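Local coordinates for protein lipase (Acinetobacter baumannii, PDB 4OPM) that probably hydrolyses the ester bonds of lipids, as a putative triacylglycerol lipase with an alpha/beta hydrolase fold, at residues S139-S145 with P236-G242; A117-L121 with H274-L278; D31-S35 with E83-S87. One frame throughout, in Å; residues are numbered along the deposited sequence.

Interaction 1 of 3, residues S139-S145 with P236-G242; sequences SLFLVDS and PTLILWG
With its CG turned away from its own carbonyl carbon and toward the backbone N (chi1 -60°), Asp144 directs its carboxylate at the end of strand 237-242, while a chi1 of -129° in Trp241, well off the staggered values, swings the indole back over the Asp144 backbone. Asp144 OD2 accepts the N-H of Gly242 at 3.1 Å through its syn lone pair, and the bond is almost straight (176°). The CA of Asp144 stands 3.4 Å from the centroid of the six-membered ring of Trp241, over its face, in a CH-pi contact; NE1 of that indole is hydrogen-bonded to Ile248 O. These residues lie at the C-terminal ends of two neighbouring parallel strands in the central sheet of the alpha/beta hydrolase fold, 139-143 beside 237-242, zipped by five backbone hydrogen bonds from Leu140 N to Asp144 N. On the sheet face bearing Phe141, Val143, Leu238 and Leu240, Phe141 CE1 approaches Leu238 CD2 at 3.6 Å and Leu240 CB at 3.7 Å, both strands' side chains pointing the same way, and the ring stacks on Tyr288. On the other face Leu142 CD1 meets Thr237 CG2 at 4.0 Å.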
loop_
_atom_site.group_PDB
_atom_site.type_symbol
_atom_site.label_atom_id
_atom_site.label_comp_id
_atom_site.label_asym_id
_atom_site.label_seq_id
_atom_site.Cartn_x
_atom_site.Cartn_y
_atom_site.Cartn_z
ATOM N N SER A 139 9.713 9.481 -7.960
ATOM C CA SER A 139 10.435 8.479 -7.171
ATOM C C SER A 139 9.498 7.357 -6.825
ATOM O O SER A 139 8.273 7.521 -6.886
ATOM C CB SER A 139 11.022 9.092 -5.891
ATOM O OG SER A 139 10.031 9.275 -4.891
ATOM N N LEU A 140 10.083 6.226 -6.431
ATOM C CA LEU A 140 9.333 5.039 -6.054
ATOM C C LEU A 140 9.824 4.508 -4.703
ATOM O O LEU A 140 11.030 4.401 -4.486
ATOM C CB LEU A 140 9.534 3.996 -7.161
ATOM C CG LEU A 140 8.463 2.933 -7.387
ATOM C CD1 LEU A 140 7.122 3.562 -7.831
ATOM C CD2 LEU A 140 8.917 1.969 -8.473
ATOM N N PHE A 141 8.893 4.185 -3.801
ATOM C CA PHE A 141 9.253 3.623 -2.508
ATOM C C PHE A 141 8.479 2.327 -2.383
ATOM O O PHE A 141 7.250 2.338 -2.359
ATOM C CB PHE A 141 8.984 4.595 -1.348
ATOM C CG PHE A 141 9.275 4.073 0.047
ATOM C CD1 PHE A 141 10.282 3.132 0.268
ATOM C CD2 PHE A 141 8.577 4.563 1.149
ATOM C CE1 PHE A 141 10.556 2.665 1.559
ATOM C CE2 PHE A 141 8.869 4.118 2.440
ATOM C CZ PHE A 141 9.858 3.177 2.641
ATOM N N LEU A 142 9.197 1.206 -2.410
ATOM C CA LEU A 142 8.582 -0.109 -2.374
ATOM C C LEU A 142 8.754 -0.736 -1.007
ATOM O O LEU A 142 9.872 -1.023 -0.590
ATOM C CB LEU A 142 9.180 -1.011 -3.464
ATOM C CG LEU A 142 9.052 -0.502 -4.922
ATOM C CD1 LEU A 142 9.833 -1.392 -5.898
ATOM C CD2 LEU A 142 7.577 -0.391 -5.352
ATOM N N VAL A 143 7.637 -0.964 -0.324
ATOM C CA VAL A 143 7.643 -1.565 1.007
ATOM C C VAL A 143 7.057 -2.974 0.894
ATOM O O VAL A 143 5.844 -3.107 0.738
ATOM C CB VAL A 143 6.877 -0.701 2.056
ATOM C CG1 VAL A 143 7.025 -1.304 3.459
ATOM C CG2 VAL A 143 7.339 0.765 2.035
ATOM N N ASP A 144 7.908 -4.018 0.977
ATOM C CA ASP A 144 7.490 -5.437 0.861
ATOM C C ASP A 144 6.530 -5.598 -0.341
ATOM O O ASP A 144 5.417 -6.117 -0.205
ATOM C CB ASP A 144 6.847 -5.918 2.172
ATOM C CG ASP A 144 7.806 -5.803 3.350
ATOM O OD1 ASP A 144 8.099 -4.664 3.764
ATOM O OD2 ASP A 144 8.328 -6.855 3.801
ATOM N N SER A 145 6.940 -5.044 -1.485
ATOM C CA SER A 145 6.142 -4.976 -2.695
ATOM C C SER A 145 5.898 -6.330 -3.338
ATOM O O SER A 145 6.783 -7.193 -3.357
ATOM C CB SER A 145 6.842 -4.084 -3.722
ATOM O OG SER A 145 6.091 -3.982 -4.923
ATOM N N PRO A 236 14.208 6.964 -9.427
ATOM C CA PRO A 236 15.020 6.604 -8.247
ATOM C C PRO A 236 14.124 5.825 -7.287
ATOM O O PRO A 236 12.971 6.224 -7.070
ATOM C CB PRO A 236 15.479 7.952 -7.683
ATOM C CG PRO A 236 14.511 8.940 -8.199
ATOM C CD PRO A 236 14.011 8.424 -9.525
ATOM N N THR A 237 14.609 4.676 -6.787
ATOM C CA THR A 237 13.767 3.781 -5.994
ATOM C C THR A 237 14.415 3.402 -4.665
ATOM O O THR A 237 15.606 3.075 -4.599
ATOM C CB THR A 237 13.434 2.519 -6.842
ATOM O OG1 THR A 237 12.790 2.916 -8.060
ATOM C CG2 THR A 237 12.544 1.507 -6.107
ATOM N N LEU A 238 13.594 3.432 -3.615
ATOM C CA LEU A 238 13.936 3.000 -2.280
ATOM C C LEU A 238 13.166 1.710 -2.017
ATOM O O LEU A 238 11.964 1.647 -2.289
ATOM C CB LEU A 238 13.603 4.088 -1.237
ATOM C CG LEU A 238 13.936 3.765 0.231
ATOM C CD1 LEU A 238 15.453 3.590 0.435
ATOM C CD2 LEU A 238 13.416 4.854 1.155
ATOM N N ILE A 239 13.861 0.685 -1.525
ATOM C CA ILE A 239 13.247 -0.616 -1.226
ATOM C C ILE A 239 13.411 -0.865 0.243
ATOM O O ILE A 239 14.528 -0.789 0.749
ATOM C CB ILE A 239 13.888 -1.767 -2.069
ATOM C CG1 ILE A 239 13.769 -1.510 -3.592
ATOM C CG2 ILE A 239 13.326 -3.161 -1.691
ATOM C CD1 ILE A 239 14.867 -2.226 -4.417
ATOM N N LEU A 240 12.324 -1.219 0.923
ATOM C CA LEU A 240 12.392 -1.532 2.349
ATOM C C LEU A 240 11.604 -2.815 2.605
ATOM O O LEU A 240 10.522 -3.002 2.058
ATOM C CB LEU A 240 11.887 -0.361 3.211
ATOM C CG LEU A 240 12.111 -0.494 4.716
ATOM C CD1 LEU A 240 12.400 0.859 5.351
ATOM C CD2 LEU A 240 10.906 -1.156 5.395
ATOM N N TRP A 241 12.179 -3.716 3.415
ATOM C CA TRP A 241 11.561 -4.994 3.726
ATOM C C TRP A 241 11.617 -5.312 5.199
ATOM O O TRP A 241 12.526 -4.870 5.903
ATOM C CB TRP A 241 12.330 -6.120 2.996
ATOM C CG TRP A 241 11.456 -7.045 2.205
ATOM C CD1 TRP A 241 10.934 -8.245 2.610
ATOM C CD2 TRP A 241 10.943 -6.800 0.899
ATOM N NE1 TRP A 241 10.148 -8.777 1.609
ATOM C CE2 TRP A 241 10.135 -7.907 0.549
ATOM C CE3 TRP A 241 11.076 -5.738 -0.017
ATOM C CZ2 TRP A 241 9.494 -7.999 -0.695
ATOM C CZ3 TRP A 241 10.450 -5.839 -1.255
ATOM C CH2 TRP A 241 9.636 -6.935 -1.565
ATOM N N GLY A 242 10.713 -6.181 5.622
ATOM C CA GLY A 242 10.777 -6.771 6.944
ATOM C C GLY A 242 11.499 -8.091 6.765
ATOM O O GLY A 242 11.111 -8.898 5.912
#

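Interaction 2 of 3, residues A117-L121 with H274-L278; sequences AGHSL and HMPIL
The probable nucleophile elbow of the alpha/beta hydrolase fold, a tight turn between strand 114-119 and helix 121-132, here meets the loop that carries the putative catalytic histidine. Ser120, at the turn, has the strained backbone with positive phi expected of an elbow. Its OG lies 2.6 Å from His274 NE2, at the edge of the imidazole and near the ring plane, in a short hydrogen bond. The other ring nitrogen, His274 ND1, is bonded to Asp245, completing what looks like a Ser-His-Asp triad. The preceding residue grips the same loop: with CG anti to its backbone N (chi1 173°), His119 reaches across so that NE2 gives its N-H to His274 O at 2.7 Å, the acceptor close to the imidazole plane but the donor tilted 24° from the carbonyl plane. The two imidazoles sit obliquely, with His119 NE2 over one face of the His274 ring. Ile277 CD1 approaches His119 CB at 4.0 Å. Since the His119 bond holds the backbone of His274 while Asp245 and Ser120 each bond one of its two ring nitrogens, the position and rotation of the imidazole are probably restrained, consistent with proton transfer to and from the serine.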
loop_
_atom_site.group_PDB
_atom_site.type_symbol
_atom_site.label_atom_id
_atom_site.label_comp_id
_atom_site.label_asym_id
_atom_site.label_seq_id
_atom_site.Cartn_x
_atom_site.Cartn_y
_atom_site.Cartn_z
ATOM N N ALA A 117 4.652 5.791 -3.227
ATOM C CA ALA A 117 5.016 4.731 -2.283
ATOM C C ALA A 117 3.934 3.680 -2.303
ATOM O O ALA A 117 2.749 4.008 -2.377
ATOM C CB ALA A 117 5.204 5.278 -0.876
ATOM N N GLY A 118 4.344 2.429 -2.260
ATOM C CA GLY A 118 3.397 1.325 -2.295
ATOM C C GLY A 118 3.748 0.221 -1.328
ATOM O O GLY A 118 4.905 -0.202 -1.255
ATOM N N HIS A 119 2.754 -0.238 -0.566
ATOM C CA HIS A 119 2.929 -1.366 0.336
ATOM C C HIS A 119 2.288 -2.609 -0.281
ATOM O O HIS A 119 1.108 -2.565 -0.641
ATOM C CB HIS A 119 2.324 -1.089 1.737
ATOM C CG HIS A 119 2.341 -2.309 2.623
ATOM N ND1 HIS A 119 1.177 -2.830 3.158
ATOM C CD2 HIS A 119 3.378 -3.112 2.964
ATOM C CE1 HIS A 119 1.542 -3.924 3.808
ATOM N NE2 HIS A 119 2.858 -4.136 3.710
ATOM N N SER A 120 3.037 -3.741 -0.339
ATOM C CA SER A 120 2.501 -5.042 -0.765
ATOM C C SER A 120 1.852 -4.936 -2.179
ATOM O O SER A 120 2.565 -4.565 -3.115
ATOM C CB SER A 120 1.527 -5.552 0.303
ATOM O OG SER A 120 1.214 -6.926 0.156
ATOM N N LEU A 121 0.525 -5.194 -2.341
ATOM C CA LEU A 121 -0.146 -5.042 -3.643
ATOM C C LEU A 121 -0.058 -3.572 -4.135
ATOM O O LEU A 121 -0.032 -3.311 -5.344
ATOM C CB LEU A 121 -1.610 -5.502 -3.553
ATOM C CG LEU A 121 -2.411 -5.497 -4.848
ATOM C CD1 LEU A 121 -1.792 -6.443 -5.888
ATOM C CD2 LEU A 121 -3.837 -5.876 -4.572
ATOM N N HIS A 274 5.749 -8.433 7.164
ATOM C CA HIS A 274 5.277 -7.892 5.878
ATOM C C HIS A 274 4.748 -6.447 5.946
ATOM O O HIS A 274 4.579 -5.839 4.880
ATOM C CB HIS A 274 4.157 -8.820 5.347
ATOM C CG HIS A 274 3.647 -8.483 3.988
ATOM N ND1 HIS A 274 4.476 -8.507 2.870
ATOM C CD2 HIS A 274 2.398 -8.144 3.599
ATOM C CE1 HIS A 274 3.705 -8.171 1.851
ATOM N NE2 HIS A 274 2.449 -7.951 2.239
HETATM N N MSE A 275 4.509 -5.877 7.160
HETATM C CA MSE A 275 3.920 -4.535 7.257
HETATM C C MSE A 275 4.793 -3.539 8.073
HETATM O O MSE A 275 4.350 -3.009 9.108
HETATM C CB MSE A 275 2.501 -4.653 7.855
HETATM C CG MSE A 275 1.618 -3.499 7.522
HETATM SE SE MSE A 275 -0.197 -4.156 7.346
HETATM C CE MSE A 275 -0.894 -2.587 6.502
ATOM N N PRO A 276 6.004 -3.158 7.568
ATOM C CA PRO A 276 6.825 -2.166 8.304
ATOM C C PRO A 276 6.129 -0.823 8.570
ATOM O O PRO A 276 6.447 -0.173 9.562
ATOM C CB PRO A 276 8.013 -1.940 7.366
ATOM C CG PRO A 276 8.145 -3.216 6.606
ATOM C CD PRO A 276 6.716 -3.629 6.357
ATOM N N ILE A 277 5.188 -0.404 7.693
ATOM C CA ILE A 277 4.476 0.875 7.848
ATOM C C ILE A 277 3.637 0.913 9.151
ATOM O O ILE A 277 3.366 2.007 9.664
ATOM C CB ILE A 277 3.653 1.249 6.608
ATOM C CG1 ILE A 277 2.508 0.234 6.336
ATOM C CG2 ILE A 277 4.601 1.405 5.389
ATOM C CD1 ILE A 277 1.488 0.675 5.239
ATOM N N LEU A 278 3.255 -0.261 9.690
ATOM C CA LEU A 278 2.530 -0.341 10.976
ATOM C C LEU A 278 3.397 -0.961 12.077
ATOM O O LEU A 278 3.157 -0.692 13.253
ATOM C CB LEU A 278 1.224 -1.146 10.837
ATOM C CG LEU A 278 0.071 -0.491 10.035
ATOM C CD1 LEU A 278 -1.156 -1.390 10.057
ATOM C CD2 LEU A 278 -0.321 0.855 10.604
#

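Interaction 3 of 3, residues D31-S35 with E83-S87; sequences DITWS and ETIVS
A short antiparallel pairing joins the start of strand 32-39, next to the outermost strand 22-29 of the alpha/beta hydrolase sheet, to the loop that follows strand 72-76. Its centre is a single bridge, the hydrogen-bonded pair Thr33 and Ile85: Thr33 N donates to Ile85 O and Ile85 N to Thr33 O, each at 2.9 Å. Next along the pairing, at Ser35 and Thr84, a side chain takes the place of the backbone acceptor. Thr84 has OG1 anti to its carbonyl carbon (chi1 -73°), which sets the hydroxyl in front of Ser35 N at 2.9 Å and an almost straight 175°; the same oxygen is hydrogen-bonded to Asp77 O, and Ser35 OG to the carboxylate of Asp77, so that Asp77 ties both segments together. The methyl of Thr84, CG2, leans on Ile32 CG2 at 3.8 Å, and Val86 CG1 lies alongside Ile32 CG2 at 3.8 Å, so Ile32 touches both. Glu83 lays its CB against Ser35 OG and sends its carboxylate to a salt bridge with Arg57. At the other end, where the segments no longer bond directly, one water bridges them, donating to Asp31 O and accepting from Ser87 N, both at 2.8 Å.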
loop_
_atom_site.group_PDB
_atom_site.type_symbol
_atom_site.label_atom_id
_atom_site.label_comp_id
_atom_site.label_asym_id
_atom_site.label_seq_id
_atom_site.Cartn_x
_atom_site.Cartn_y
_atom_site.Cartn_z
ATOM N N ASP A 31 -17.027 6.377 -13.066
ATOM C CA ASP A 31 -17.962 5.550 -12.298
ATOM C C ASP A 31 -17.420 5.158 -10.903
ATOM O O ASP A 31 -17.952 4.237 -10.275
ATOM C CB ASP A 31 -18.343 4.294 -13.105
ATOM C CG ASP A 31 -19.153 4.624 -14.340
ATOM O OD1 ASP A 31 -20.147 5.378 -14.213
ATOM O OD2 ASP A 31 -18.782 4.149 -15.440
ATOM N N ILE A 32 -16.391 5.874 -10.404
ATOM C CA ILE A 32 -15.811 5.590 -9.093
ATOM C C ILE A 32 -15.906 6.814 -8.206
ATOM O O ILE A 32 -15.512 7.903 -8.637
ATOM C CB ILE A 32 -14.319 5.129 -9.194
ATOM C CG1 ILE A 32 -14.120 3.942 -10.173
ATOM C CG2 ILE A 32 -13.709 4.826 -7.791
ATOM C CD1 ILE A 32 -12.655 3.679 -10.548
ATOM N N THR A 33 -16.388 6.637 -6.965
ATOM C CA THR A 33 -16.352 7.700 -5.966
ATOM C C THR A 33 -15.183 7.368 -5.051
ATOM O O THR A 33 -15.278 6.460 -4.219
ATOM C CB THR A 33 -17.680 7.892 -5.232
ATOM O OG1 THR A 33 -18.678 8.159 -6.203
ATOM C CG2 THR A 33 -17.629 9.068 -4.245
ATOM N N TRP A 34 -14.070 8.076 -5.241
ATOM C CA TRP A 34 -12.873 7.845 -4.457
ATOM C C TRP A 34 -12.963 8.477 -3.084
ATOM O O TRP A 34 -13.319 9.650 -2.964
ATOM C CB TRP A 34 -11.638 8.413 -5.180
ATOM C CG TRP A 34 -11.231 7.652 -6.408
ATOM C CD1 TRP A 34 -11.689 7.840 -7.679
ATOM C CD2 TRP A 34 -10.231 6.630 -6.488
ATOM N NE1 TRP A 34 -11.039 6.994 -8.549
ATOM C CE2 TRP A 34 -10.158 6.218 -7.840
ATOM C CE3 TRP A 34 -9.394 6.004 -5.539
ATOM C CZ2 TRP A 34 -9.272 5.225 -8.277
ATOM C CZ3 TRP A 34 -8.510 5.018 -5.974
ATOM C CH2 TRP A 34 -8.469 4.628 -7.324
ATOM N N SER A 35 -12.597 7.707 -2.062
ATOM C CA SER A 35 -12.396 8.187 -0.698
ATOM C C SER A 35 -10.884 8.308 -0.537
ATOM O O SER A 35 -10.161 7.389 -0.944
ATOM C CB SER A 35 -12.992 7.218 0.321
ATOM O OG SER A 35 -12.544 7.528 1.631
ATOM N N GLU A 83 -13.935 3.538 2.073
ATOM C CA GLU A 83 -15.190 4.164 1.662
ATOM C C GLU A 83 -15.265 4.450 0.156
ATOM O O GLU A 83 -16.190 5.140 -0.278
ATOM C CB GLU A 83 -15.421 5.464 2.465
ATOM C CG GLU A 83 -15.529 5.243 3.960
ATOM C CD GLU A 83 -15.117 6.456 4.762
ATOM O OE1 GLU A 83 -15.846 7.473 4.716
ATOM O OE2 GLU A 83 -14.075 6.384 5.452
ATOM N N THR A 84 -14.326 3.912 -0.652
ATOM C CA THR A 84 -14.381 4.092 -2.106
ATOM C C THR A 84 -15.534 3.237 -2.639
ATOM O O THR A 84 -15.678 2.083 -2.227
ATOM C CB THR A 84 -13.016 3.792 -2.746
ATOM O OG1 THR A 84 -12.163 4.890 -2.422
ATOM C CG2 THR A 84 -13.077 3.622 -4.273
ATOM N N ILE A 85 -16.355 3.821 -3.533
ATOM C CA ILE A 85 -17.534 3.174 -4.106
ATOM C C ILE A 85 -17.320 2.940 -5.599
ATOM O O ILE A 85 -16.906 3.838 -6.341
ATOM C CB ILE A 85 -18.855 3.976 -3.837
ATOM C CG1 ILE A 85 -19.036 4.312 -2.339
ATOM C CG2 ILE A 85 -20.094 3.216 -4.374
ATOM C CD1 ILE A 85 -19.904 5.551 -2.082
ATOM N N VAL A 86 -17.572 1.704 -6.021
ATOM C CA VAL A 86 -17.472 1.269 -7.419
ATOM C C VAL A 86 -18.747 0.495 -7.782
ATOM O O VAL A 86 -19.532 0.144 -6.895
ATOM C CB VAL A 86 -16.192 0.431 -7.701
ATOM C CG1 VAL A 86 -14.931 1.267 -7.504
ATOM C CG2 VAL A 86 -16.149 -0.831 -6.842
ATOM N N SER A 87 -18.915 0.180 -9.063
ATOM C CA SER A 87 -20.070 -0.590 -9.537
ATOM C C SER A 87 -20.007 -2.039 -9.025
ATOM O O SER A 87 -18.938 -2.514 -8.609
ATOM C CB SER A 87 -20.135 -0.558 -11.058
ATOM O OG SER A 87 -18.951 -1.110 -11.607
HETATM O O HOH W 1 -17.308 1.551 -10.917
#

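How the interactions relate
All three contacts reach the one mixed sheet of the fold. Interaction 3 comes first along the chain and is closed before the others begin; interaction 2 then spans a long stretch of sequence, within which both segments of interaction 1 fall. Interactions 1 and 2 are neighbours, their centres 9 Å apart, because strands 114-119 and 137-143 lie side by side: Gly118 is probably hydrogen-bonded to Phe141 and Val143, and Asp144 packs on Pro276. The strand pair thus flanks the probable catalytic elbow directly. Interaction 3 lies about 22 Å from interaction 2 and about 27 Å from interaction 1, centre to centre, toward the other end of the sheet, without touching either.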